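Taurine:2-oxoglutarate aminotransferase (Bifidobacterium kashiwanohense PV20-2, PDB 6JIX) probably transfers the amino group of taurine to 2-oxoglutarate, using pyridoxal 5'-phosphate as cofactor, as a class-III aminotransferase. Local coordinates at residues A[216-220]-A[234-238]; A[171-175]-A[201-205]; A[126-130]-A[299-303]. All blocks are in the same frame, centred on the assembly; numbering follows the deposited sequence.

The three contacts illustrate how one large mixed sheet is dressed with helices, and how the chemistry changes from core to border. Contact 1 is fully buried and apolar, joining strand 213-219 to helix 234-245 beside the cofactor. Contact 2 lies farther out, where strand 171-174 at the border of the same sheet meets helix 190-208, and adds one amide hydrogen bond to its packing. The two touch directly, since F174 lies against M218 and Y234, and L201 against I216 and V238. Contact 3 packs helix on helix, partly buried and bordered by the second subunit, with sulfur and aromatic groups; it meets contact 2 where R128 touches F171.

Contact 1: residues A[216-220]-A[234-238]. With PLP (pyridoxal-5'-phosphate), chain G.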
loop_
_atom_site.group_PDB
_atom_site.type_symbol
_atom_site.label_atom_id
_atom_site.label_comp_id
_atom_site.label_asym_id
_atom_site.label_seq_id
_atom_site.Cartn_x
_atom_site.Cartn_y
_atom_site.Cartn_z
ATOM N N ILE A 216 1.112 -21.690 5.451
ATOM C CA ILE A 216 1.762 -21.876 4.172
ATOM C C ILE A 216 1.123 -20.883 3.216
ATOM O O ILE A 216 -0.106 -20.867 3.052
ATOM C CB ILE A 216 1.601 -23.314 3.667
ATOM C CG1 ILE A 216 2.435 -24.272 4.514
ATOM C CG2 ILE A 216 1.997 -23.412 2.193
ATOM C CD1 ILE A 216 2.351 -25.694 4.016
ATOM N N LEU A 217 1.946 -20.044 2.595
ATOM C CA LEU A 217 1.461 -19.010 1.694
ATOM C C LEU A 217 1.906 -19.328 0.270
ATOM O O LEU A 217 3.108 -19.434 -0.001
ATOM C CB LEU A 217 1.980 -17.642 2.142
ATOM C CG LEU A 217 1.980 -16.482 1.147
ATOM C CD1 LEU A 217 0.555 -16.079 0.755
ATOM C CD2 LEU A 217 2.716 -15.317 1.762
ATOM N N MET A 218 0.944 -19.494 -0.637
ATOM C CA MET A 218 1.287 -19.791 -2.025
ATOM C C MET A 218 0.319 -19.111 -2.973
ATOM O O MET A 218 -0.870 -18.985 -2.676
ATOM C CB MET A 218 1.408 -21.301 -2.332
ATOM C CG MET A 218 0.561 -22.237 -1.571
ATOM S SD MET A 218 1.352 -23.880 -1.524
ATOM C CE MET A 218 1.702 -24.258 -3.237
ATOM N N GLU A 219 0.868 -18.591 -4.073
ATOM C CA GLU A 219 0.048 -18.211 -5.219
ATOM C C GLU A 219 -0.775 -19.397 -5.690
ATOM O O GLU A 219 -0.237 -20.488 -5.937
ATOM C CB GLU A 219 0.924 -17.735 -6.378
ATOM C CG GLU A 219 1.568 -16.383 -6.235
ATOM C CD GLU A 219 2.518 -16.071 -7.396
ATOM O OE1 GLU A 219 2.066 -15.417 -8.366
ATOM O OE2 GLU A 219 3.706 -16.467 -7.337
ATOM N N SER A 220 -2.078 -19.166 -5.873
ATOM C CA SER A 220 -2.953 -20.247 -6.332
ATOM C C SER A 220 -2.364 -20.931 -7.564
ATOM O O SER A 220 -2.186 -22.155 -7.589
ATOM C CB SER A 220 -4.353 -19.699 -6.632
ATOM O OG SER A 220 -5.011 -19.229 -5.458
ATOM N N TYR A 234 -1.494 -31.555 -6.393
ATOM C CA TYR A 234 -0.540 -30.887 -5.503
ATOM C C TYR A 234 -1.222 -29.903 -4.548
ATOM O O TYR A 234 -1.006 -29.961 -3.334
ATOM C CB TYR A 234 0.516 -30.175 -6.338
ATOM C CG TYR A 234 1.619 -29.493 -5.563
ATOM C CD1 TYR A 234 2.552 -30.228 -4.819
ATOM C CD2 TYR A 234 1.756 -28.111 -5.602
ATOM C CE1 TYR A 234 3.581 -29.592 -4.131
ATOM C CE2 TYR A 234 2.786 -27.474 -4.923
ATOM C CZ TYR A 234 3.688 -28.211 -4.195
ATOM O OH TYR A 234 4.691 -27.553 -3.529
ATOM N N MET A 235 -2.043 -28.985 -5.074
ATOM C CA MET A 235 -2.694 -28.005 -4.204
ATOM C C MET A 235 -3.580 -28.693 -3.178
ATOM O O MET A 235 -3.684 -28.238 -2.030
ATOM C CB MET A 235 -3.531 -27.013 -5.017
ATOM C CG MET A 235 -2.762 -26.044 -5.881
ATOM S SD MET A 235 -1.338 -25.315 -5.071
ATOM C CE MET A 235 -1.984 -23.824 -4.306
ATOM N N GLU A 236 -4.237 -29.785 -3.568
ATOM C CA GLU A 236 -5.085 -30.499 -2.619
ATOM C C GLU A 236 -4.251 -31.129 -1.518
ATOM O O GLU A 236 -4.660 -31.141 -0.349
ATOM C CB GLU A 236 -5.899 -31.573 -3.340
ATOM C CG GLU A 236 -7.078 -31.032 -4.141
ATOM C CD GLU A 236 -6.688 -30.568 -5.532
ATOM O OE1 GLU A 236 -5.488 -30.640 -5.882
ATOM O OE2 GLU A 236 -7.595 -30.123 -6.274
ATOM N N GLY A 237 -3.058 -31.620 -1.866
ATOM C CA GLY A 237 -2.203 -32.226 -0.865
ATOM C C GLY A 237 -1.632 -31.209 0.102
ATOM O O GLY A 237 -1.488 -31.487 1.299
ATOM N N VAL A 238 -1.284 -30.025 -0.403
ATOM C CA VAL A 238 -0.877 -28.941 0.480
ATOM C C VAL A 238 -1.984 -28.631 1.480
ATOM O O VAL A 238 -1.738 -28.520 2.686
ATOM C CB VAL A 238 -0.483 -27.703 -0.334
ATOM C CG1 VAL A 238 -0.129 -26.540 0.628
ATOM C CG2 VAL A 238 0.674 -28.038 -1.257
HETATM N N1 PLP G . 1.109 -11.250 -5.312
HETATM C C2 PLP G . 1.166 -11.571 -6.608
HETATM C C2A PLP G . 0.768 -12.959 -7.080
HETATM C C3 PLP G . 1.601 -10.622 -7.565
HETATM O O3 PLP G . 1.675 -10.926 -8.912
HETATM C C4 PLP G . 1.959 -9.354 -7.163
HETATM C C4A PLP G . 2.429 -8.336 -8.242
HETATM O O4A PLP G . 2.941 -8.731 -9.291
HETATM C C5 PLP G . 1.880 -9.055 -5.768
HETATM C C6 PLP G . 1.441 -10.028 -4.859
HETATM C C5A PLP G . 2.274 -7.619 -5.263
HETATM O O4P PLP G . 1.179 -6.807 -5.542
HETATM P P PLP G . 1.341 -5.188 -5.507
HETATM O O1P PLP G . 0.029 -4.542 -5.618
HETATM O O2P PLP G . 1.839 -4.723 -4.196
HETATM O O3P PLP G . 2.404 -4.726 -6.727
#
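The side chain of M218 leaves strand 213-219 and overlaps M235 of helix 234-245, the two thioethers reaching toward each other tip to tip with M218 CE 3.7 Å from M235 SD. A bend at the last torsion of M218 (chi3 -52°) turns this methyl toward the start of the helix, where it also lies obliquely 3.8 Å from CE2 of the Y234 ring. One atom earlier, M218 SD rests 3.7 Å from V238 CG1. The same valine methyl receives I216 at 4.1 Å from I216 CG2, so two alternate residues of the strand, on the same side of it, share the CG1 branch of V238. At the other end, the folded chain of M235 sets its CE 3.7 Å from the backbone O of S220. Nothing polar is exchanged across this interface; its fit comes from flexible sulfur chains and branched aliphatic groups, all buried. Between M218 and S220, E219 starts in the opposite direction, away from the helix, and brings OE1 close to the C2A methyl of the cofactor. Its carboxylate is held by the backbone N atoms of G223 and Y143. The axes of 216-219 and 234-238 come within 11.5 Å and run nearly antiparallel, at 161°; strand 213-219 and helix 234-245 are the first two elements of the beta-alpha-beta unit completed by strand 248-252, an arrangement characteristic of the cofactor-binding domain of fold-type I aminotransferases.

Contact 2: residues A[171-175]-A[201-205]; sequences FVHFM and LDEQL
Strand 171-174 and the 201-205 part of helix 190-208 run almost antiparallel, at 155°, with their axes 10.0 Å apart. Q204 spans the gap. Its CG stands anti to the backbone N (chi1 -174°) and the chain stays extended beyond it, carrying the terminal amide across to the strand. There NE2 donates a nearly straight hydrogen bond to the backbone O of H173, at 3.2 Å and with an N-H...O angle of 167°. The acceptor lies close to the plane of the glutamine amide, whereas the donor sits well above the carbonyl plane of H173 and is not aligned with a lone pair. The same NE2 lies 3.4 Å from V172 CG1, and OE1 turns toward CB of F174, so the amide covers three successive residues of the strand. One helical turn earlier, L201 places CD1 over one face of the F174 phenyl ring, 3.8 Å from the centroid, in a CH-pi contact; its CD2 lies 4.0 Å from F174 CE2. V172 and F174 use their backbones to pair with strand 135-139, while H173 between them offers its carbonyl on the outer side of this border strand. The chemistry is therefore divided: leucine covers one face of the phenyl ring on the buried side, and a neutral amide satisfies a main-chain acceptor where the sheet ends within the chain.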
loop_
_atom_site.group_PDB
_atom_site.type_symbol
_atom_site.label_atom_id
_atom_site.label_comp_id
_atom_site.label_asym_id
_atom_site.label_seq_id
_atom_site.Cartn_x
_atom_site.Cartn_y
_atom_site.Cartn_z
ATOM N N PHE A 171 10.615 -17.011 8.108
ATOM C CA PHE A 171 10.251 -17.160 6.705
ATOM C C PHE A 171 11.062 -18.309 6.111
ATOM O O PHE A 171 12.232 -18.127 5.755
ATOM C CB PHE A 171 10.481 -15.860 5.948
ATOM C CG PHE A 171 9.466 -14.813 6.249
ATOM C CD1 PHE A 171 8.243 -14.807 5.586
ATOM C CD2 PHE A 171 9.726 -13.831 7.215
ATOM C CE1 PHE A 171 7.297 -13.837 5.876
ATOM C CE2 PHE A 171 8.782 -12.855 7.517
ATOM C CZ PHE A 171 7.570 -12.849 6.850
ATOM N N VAL A 172 10.421 -19.474 5.982
ATOM C CA VAL A 172 11.030 -20.679 5.436
ATOM C C VAL A 172 10.519 -20.899 4.018
ATOM O O VAL A 172 9.304 -20.893 3.775
ATOM C CB VAL A 172 10.719 -21.905 6.309
ATOM C CG1 VAL A 172 11.566 -23.095 5.862
ATOM C CG2 VAL A 172 10.966 -21.599 7.754
ATOM N N HIS A 173 11.439 -21.137 3.087
ATOM C CA HIS A 173 11.103 -21.307 1.683
ATOM C C HIS A 173 11.236 -22.764 1.275
ATOM O O HIS A 173 12.203 -23.436 1.646
ATOM C CB HIS A 173 11.993 -20.418 0.817
ATOM C CG HIS A 173 11.755 -18.963 1.046
ATOM N ND1 HIS A 173 12.550 -18.197 1.874
ATOM C CD2 HIS A 173 10.777 -18.139 0.599
ATOM C CE1 HIS A 173 12.087 -16.959 1.906
ATOM N NE2 HIS A 173 11.012 -16.897 1.141
ATOM N N PHE A 174 10.250 -23.253 0.527
ATOM C CA PHE A 174 10.306 -24.589 -0.044
ATOM C C PHE A 174 10.204 -24.519 -1.556
ATOM O O PHE A 174 9.555 -23.630 -2.114
ATOM C CB PHE A 174 9.207 -25.527 0.508
ATOM C CG PHE A 174 7.796 -25.129 0.165
ATOM C CD1 PHE A 174 7.214 -23.990 0.724
ATOM C CD2 PHE A 174 7.024 -25.931 -0.667
ATOM C CE1 PHE A 174 5.895 -23.649 0.428
ATOM C CE2 PHE A 174 5.723 -25.595 -0.980
ATOM C CZ PHE A 174 5.148 -24.461 -0.427
ATOM N N MET A 175 10.867 -25.457 -2.213
ATOM C CA MET A 175 10.868 -25.500 -3.668
ATOM C C MET A 175 9.573 -26.127 -4.178
ATOM O O MET A 175 9.189 -27.216 -3.739
ATOM C CB MET A 175 12.074 -26.287 -4.177
ATOM C CG MET A 175 12.183 -26.335 -5.685
ATOM S SD MET A 175 12.409 -24.701 -6.436
ATOM C CE MET A 175 13.570 -24.003 -5.263
ATOM N N LEU A 201 7.739 -31.390 0.983
ATOM C CA LEU A 201 7.170 -30.355 1.840
ATOM C C LEU A 201 6.843 -30.910 3.226
ATOM O O LEU A 201 7.199 -30.309 4.244
ATOM C CB LEU A 201 5.939 -29.750 1.172
ATOM C CG LEU A 201 5.112 -28.766 2.000
ATOM C CD1 LEU A 201 5.946 -27.548 2.457
ATOM C CD2 LEU A 201 3.871 -28.343 1.228
ATOM N N ASP A 202 6.185 -32.068 3.283
ATOM C CA ASP A 202 5.936 -32.735 4.560
ATOM C C ASP A 202 7.234 -32.920 5.351
ATOM O O ASP A 202 7.301 -32.621 6.554
ATOM C CB ASP A 202 5.254 -34.088 4.306
ATOM C CG ASP A 202 4.653 -34.694 5.559
ATOM O OD1 ASP A 202 4.642 -34.033 6.607
ATOM O OD2 ASP A 202 4.180 -35.844 5.504
ATOM N N GLU A 203 8.286 -33.402 4.683
ATOM C CA GLU A 203 9.540 -33.644 5.386
ATOM C C GLU A 203 10.130 -32.345 5.912
ATOM O O GLU A 203 10.648 -32.304 7.031
ATOM C CB GLU A 203 10.530 -34.354 4.475
ATOM C CG GLU A 203 11.372 -35.375 5.221
ATOM C CD GLU A 203 12.398 -36.067 4.329
ATOM O OE1 GLU A 203 12.671 -35.564 3.207
ATOM O OE2 GLU A 203 12.928 -37.117 4.757
ATOM N N GLN A 204 10.077 -31.276 5.110
ATOM C CA GLN A 204 10.593 -29.992 5.565
ATOM C C GLN A 204 9.744 -29.421 6.694
ATOM O O GLN A 204 10.285 -28.895 7.679
ATOM C CB GLN A 204 10.675 -29.011 4.404
ATOM C CG GLN A 204 11.338 -27.715 4.804
ATOM C CD GLN A 204 11.440 -26.741 3.675
ATOM O OE1 GLN A 204 10.759 -26.888 2.671
ATOM N NE2 GLN A 204 12.296 -25.739 3.822
ATOM N N LEU A 205 8.418 -29.535 6.591
ATOM C CA LEU A 205 7.571 -29.140 7.713
ATOM C C LEU A 205 7.971 -29.891 8.977
ATOM O O LEU A 205 8.113 -29.297 10.051
ATOM C CB LEU A 205 6.099 -29.383 7.388
ATOM C CG LEU A 205 5.435 -28.439 6.385
ATOM C CD1 LEU A 205 4.096 -29.014 5.942
ATOM C CD2 LEU A 205 5.276 -27.045 6.999
#

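Contact 3: residues A[126-130]-A[299-303]; sequences MARMV and ISDYF
Helix-on-helix packing beside the large sheet, at the border with the second subunit, brings helix 116-131 against helix 297-305; their segments cross at 70° with axes 10.7 Å apart. V130 sits at the centre of the contact. Its CG2 branch enters the angle between the two aromatic residues of the partner, 3.5 Å from F303 CE2 and 3.9 Å from Y302 CD1, and a little farther on meets I299 CG2. The backbone of the same valine takes part as well: V130 CA stands 4.0 Å from the centroid of the Y302 ring, almost exactly on its normal, a CH-pi contact over the middle of the face. Y302 reaches this place because its CG is anti to the backbone N (chi1 -178°), which sends the ring along the end of helix 116-131, sliding past V130 in the opposite direction. F303 is gripped differently. M129 crosses it at about a right angle and sets SD 3.9 Å from F303 CE1; seen from the ring centroid this sulfur is 81° off the normal, at the edge, a Met-aromatic contact made near the plane. M126 supplies a second one, obliquely, with SD 5.2 Å from the F303 centroid, while its CB lies 4.0 Å from F303 CE2. Within the partner helix, Y302 CD1 lies over the centre of one F303 face. M20 of the second subunit packs on both M126 and F303, and L164 of that subunit on M129; A127 and I299 face the sheet at L248 and M276. Sulfur, aromatic and aliphatic groups make most of the contact, which implies packing that rests mainly on dispersion and partial burial, with no salt bridge between the two segments.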
loop_
_atom_site.group_PDB
_atom_site.type_symbol
_atom_site.label_atom_id
_atom_site.label_comp_id
_atom_site.label_asym_id
_atom_site.label_seq_id
_atom_site.Cartn_x
_atom_site.Cartn_y
_atom_site.Cartn_z
ATOM N N MET A 126 -1.986 -11.816 10.556
ATOM C CA MET A 126 -3.164 -12.467 11.119
ATOM C C MET A 126 -2.907 -13.949 11.395
ATOM O O MET A 126 -3.304 -14.469 12.450
ATOM C CB MET A 126 -4.349 -12.276 10.173
ATOM C CG MET A 126 -4.693 -10.810 9.882
ATOM S SD MET A 126 -6.308 -10.627 9.086
ATOM C CE MET A 126 -5.881 -10.376 7.379
ATOM N N ALA A 127 -2.208 -14.640 10.485
ATOM C CA ALA A 127 -1.940 -16.058 10.712
ATOM C C ALA A 127 -1.073 -16.254 11.949
ATOM O O ALA A 127 -1.315 -17.163 12.749
ATOM C CB ALA A 127 -1.285 -16.688 9.479
ATOM N N ARG A 128 -0.069 -15.404 12.135
ATOM C CA ARG A 128 0.750 -15.507 13.339
ATOM C C ARG A 128 -0.083 -15.234 14.594
ATOM O O ARG A 128 0.071 -15.922 15.612
ATOM C CB ARG A 128 1.943 -14.550 13.244
ATOM C CG ARG A 128 3.171 -15.139 12.577
ATOM C CD ARG A 128 4.017 -14.063 11.916
ATOM N NE ARG A 128 5.256 -14.603 11.358
ATOM C CZ ARG A 128 6.210 -13.873 10.782
ATOM N NH1 ARG A 128 6.073 -12.554 10.677
ATOM N NH2 ARG A 128 7.312 -14.462 10.325
ATOM N N MET A 129 -0.991 -14.247 14.531
ATOM C CA MET A 129 -1.850 -13.934 15.675
ATOM C C MET A 129 -2.850 -15.056 15.945
ATOM O O MET A 129 -3.061 -15.444 17.101
ATOM C CB MET A 129 -2.590 -12.615 15.442
ATOM C CG MET A 129 -1.861 -11.348 15.940
ATOM S SD MET A 129 -2.773 -9.809 15.596
ATOM C CE MET A 129 -2.064 -9.312 14.034
ATOM N N VAL A 130 -3.493 -15.575 14.893
ATOM C CA VAL A 130 -4.518 -16.597 15.084
ATOM C C VAL A 130 -3.906 -17.892 15.614
ATOM O O VAL A 130 -4.394 -18.474 16.587
ATOM C CB VAL A 130 -5.277 -16.841 13.776
ATOM C CG1 VAL A 130 -5.987 -18.174 13.856
ATOM C CG2 VAL A 130 -6.235 -15.677 13.484
ATOM N N ILE A 299 -11.367 -17.553 11.517
ATOM C CA ILE A 299 -10.483 -16.402 11.694
ATOM C C ILE A 299 -11.280 -15.164 12.102
ATOM O O ILE A 299 -10.855 -14.394 12.970
ATOM C CB ILE A 299 -9.664 -16.163 10.411
ATOM C CG1 ILE A 299 -8.661 -17.316 10.203
ATOM C CG2 ILE A 299 -8.993 -14.803 10.452
ATOM C CD1 ILE A 299 -7.837 -17.220 8.922
ATOM N N SER A 300 -12.444 -14.941 11.481
ATOM C CA SER A 300 -13.286 -13.827 11.911
ATOM C C SER A 300 -13.639 -13.958 13.390
ATOM O O SER A 300 -13.606 -12.971 14.140
ATOM C CB SER A 300 -14.541 -13.751 11.039
ATOM O OG SER A 300 -15.503 -12.850 11.568
ATOM N N ASP A 301 -13.959 -15.180 13.828
ATOM C CA ASP A 301 -14.261 -15.424 15.237
ATOM C C ASP A 301 -13.085 -15.050 16.121
ATOM O O ASP A 301 -13.270 -14.426 17.170
ATOM C CB ASP A 301 -14.613 -16.897 15.466
ATOM C CG ASP A 301 -16.041 -17.245 15.050
ATOM O OD1 ASP A 301 -16.834 -16.320 14.739
ATOM O OD2 ASP A 301 -16.361 -18.455 15.037
ATOM N N TYR A 302 -11.870 -15.435 15.727
ATOM C CA TYR A 302 -10.713 -15.104 16.553
ATOM C C TYR A 302 -10.658 -13.607 16.823
ATOM O O TYR A 302 -10.435 -13.171 17.957
ATOM C CB TYR A 302 -9.403 -15.570 15.899
ATOM C CG TYR A 302 -8.212 -15.271 16.791
ATOM C CD1 TYR A 302 -7.556 -14.042 16.733
ATOM C CD2 TYR A 302 -7.784 -16.189 17.732
ATOM C CE1 TYR A 302 -6.489 -13.753 17.575
ATOM C CE2 TYR A 302 -6.720 -15.913 18.579
ATOM C CZ TYR A 302 -6.072 -14.699 18.501
ATOM O OH TYR A 302 -5.016 -14.435 19.357
ATOM N N PHE A 303 -10.866 -12.801 15.787
ATOM C CA PHE A 303 -10.775 -11.353 15.914
ATOM C C PHE A 303 -12.085 -10.719 16.380
ATOM O O PHE A 303 -12.188 -9.489 16.431
ATOM C CB PHE A 303 -10.270 -10.758 14.590
ATOM C CG PHE A 303 -8.828 -11.091 14.318
ATOM C CD1 PHE A 303 -7.815 -10.578 15.136
ATOM C CD2 PHE A 303 -8.479 -11.957 13.297
ATOM C CE1 PHE A 303 -6.477 -10.900 14.916
ATOM C CE2 PHE A 303 -7.145 -12.292 13.072
ATOM C CZ PHE A 303 -6.144 -11.766 13.887
#